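Local coordinates for Glyco_hydro_cc domain-containing protein (Cryptococcus neoformans, PDB 6UBC) that probably binds beta-1,3-glucan oligosaccharides, as an oligosaccharide-binding member (subgroup VII) of glycoside hydrolase family GH128, at residues F272-C277 and S310-H315. Sequence-based numbering, arbitrary orientation.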
# COMPACT_ATOMS: atom_id res chain seq x y z
N PHE A 272 0.04 4.51 -8.45
CA PHE A 272 0.62 3.42 -9.25
C PHE A 272 1.48 2.51 -8.39
O PHE A 272 2.23 2.96 -7.50
CB PHE A 272 1.45 3.97 -10.40
CG PHE A 272 0.77 5.14 -11.08
CD1 PHE A 272 -0.43 4.96 -11.71
CD2 PHE A 272 1.32 6.41 -11.03
CE1 PHE A 272 -1.07 6.02 -12.34
CE2 PHE A 272 0.71 7.48 -11.68
CZ PHE A 272 -0.49 7.27 -12.35
N GLU A 273 1.38 1.23 -8.73
CA GLU A 273 2.19 0.19 -8.10
C GLU A 273 3.63 0.23 -8.61
O GLU A 273 3.84 -0.19 -9.75
CB GLU A 273 1.61 -1.19 -8.46
CG GLU A 273 2.35 -2.33 -7.80
CD GLU A 273 1.96 -2.62 -6.37
OE1 GLU A 273 0.97 -2.01 -5.87
OE2 GLU A 273 2.67 -3.51 -5.79
N GLU A 274 4.60 0.68 -7.82
CA GLU A 274 6.03 0.53 -8.17
C GLU A 274 6.29 0.94 -9.61
O GLU A 274 6.90 0.20 -10.42
CB GLU A 274 6.33 -0.93 -7.84
CG GLU A 274 6.32 -1.19 -6.36
CD GLU A 274 6.61 -2.62 -5.92
OE1 GLU A 274 6.94 -3.43 -6.87
OE2 GLU A 274 6.57 -2.91 -4.66
N PRO A 275 5.93 2.18 -10.03
CA PRO A 275 6.26 2.63 -11.36
C PRO A 275 7.78 2.71 -11.59
O PRO A 275 8.22 2.77 -12.79
CB PRO A 275 5.54 3.99 -11.48
CG PRO A 275 5.48 4.47 -10.03
CD PRO A 275 5.22 3.19 -9.24
N ASP A 276 8.56 2.75 -10.52
CA ASP A 276 10.04 2.87 -10.56
C ASP A 276 10.68 1.51 -10.84
O ASP A 276 11.93 1.48 -10.98
CB ASP A 276 10.58 3.51 -9.28
CG ASP A 276 10.21 2.81 -8.01
OD1 ASP A 276 9.07 2.24 -7.95
OD2 ASP A 276 11.06 2.84 -7.07
N CYS A 277 9.93 0.44 -10.92
CA CYS A 277 10.45 -0.92 -11.22
C CYS A 277 9.87 -1.43 -12.53
O CYS A 277 8.69 -1.15 -12.83
CB CYS A 277 10.14 -1.91 -10.12
SG CYS A 277 11.49 -2.00 -8.90
N SER A 310 -0.09 8.42 -2.76
CA SER A 310 0.95 8.58 -3.82
C SER A 310 1.21 7.22 -4.46
O SER A 310 0.84 6.17 -3.92
CB SER A 310 2.22 9.14 -3.24
OG SER A 310 3.01 8.18 -2.58
N PRO A 311 1.91 7.20 -5.62
CA PRO A 311 2.51 5.95 -6.08
C PRO A 311 3.48 5.39 -5.04
O PRO A 311 4.04 6.13 -4.23
CB PRO A 311 3.29 6.32 -7.37
CG PRO A 311 2.66 7.66 -7.79
CD PRO A 311 2.34 8.35 -6.46
N SER A 312 3.69 4.08 -5.10
CA SER A 312 4.63 3.35 -4.24
C SER A 312 5.98 3.19 -4.93
O SER A 312 6.00 2.65 -6.02
CB SER A 312 4.08 1.98 -3.88
OG SER A 312 3.56 1.30 -5.03
N MET A 313 7.07 3.46 -4.22
CA MET A 313 8.44 3.21 -4.74
C MET A 313 8.93 1.80 -4.37
O MET A 313 9.14 1.48 -3.17
CB MET A 313 9.43 4.26 -4.26
CG MET A 313 9.08 5.67 -4.72
SD MET A 313 8.96 5.96 -6.50
CE MET A 313 7.20 5.68 -6.77
N CYS A 314 9.32 1.03 -5.37
CA CYS A 314 9.96 -0.28 -5.09
C CYS A 314 11.33 -0.04 -4.46
O CYS A 314 11.76 -0.92 -3.74
CB CYS A 314 10.07 -1.17 -6.33
SG CYS A 314 11.20 -0.46 -7.54
N HIS A 315 11.97 1.10 -4.73
CA HIS A 315 13.38 1.37 -4.29
C HIS A 315 13.41 1.78 -2.81
O HIS A 315 14.51 1.99 -2.31
CB HIS A 315 14.10 2.33 -5.19
CG HIS A 315 14.43 1.78 -6.53
ND1 HIS A 315 13.57 1.90 -7.62
CD2 HIS A 315 15.52 1.07 -6.95
CE1 HIS A 315 14.15 1.29 -8.67
NE2 HIS A 315 15.37 0.83 -8.30
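Cys277 and Cys314 are joined by a disulfide, SG to SG 2.1 Å with a torsion of 86° about the S-S bond, close to the relaxed right angle. It ties the loops together near the C-terminal ends of both segments, which share few backbone bonds.

Beside it, Asp276 joins the two segments through hydrogen bonds to 310-315. Its CG stands between the backbone N and the carbonyl carbon (chi1 57°), which turns the carboxylate onto the opposing backbone. OD1 takes the N-H of Cys314 at 2.9 Å through its syn lone pair, while OD2 accepts both the backbone N of His315 and, at 2.7 Å, ND1 of its ring. Those two donors reach OD2 from the same face of the carboxylate, whose plane is turned 62° from the imidazole. A carboxylate on a short side chain suits a place facing adjacent N-H groups, and the ND1 bond probably restrains the turn of the ring.

At the other end the backbones meet directly: Ser312 N gives a 3.0 Å bond to Phe272 O. The short Ser312 side chain keeps OG close to its own backbone, where it accepts from Glu274 N at 3.0 Å.

Apolar groups fill one flank. The rings of Phe272 and Pro311 lie side by side, CD2 to CG 3.7 Å, and touch Leu293 and Trp294 of helix 287-298, a buried place suited to apolar groups. The bent chain of Met313 brings CE to within 3.9 Å of CG in Pro275, a rigid ring at the second position of the type I turn Glu274-Cys277.

Both segments leave the C-terminal ends of neighbouring parallel strands, 268-270 and 307-309, of the expected (beta/alpha)8 (TIM) barrel, where such folds usually carry binding sites. Trp324 and Phe328 of helix 324-331 also pack on the apolar flank, whereas Glu274 hydrogen-bonds His342 on strand 339-345.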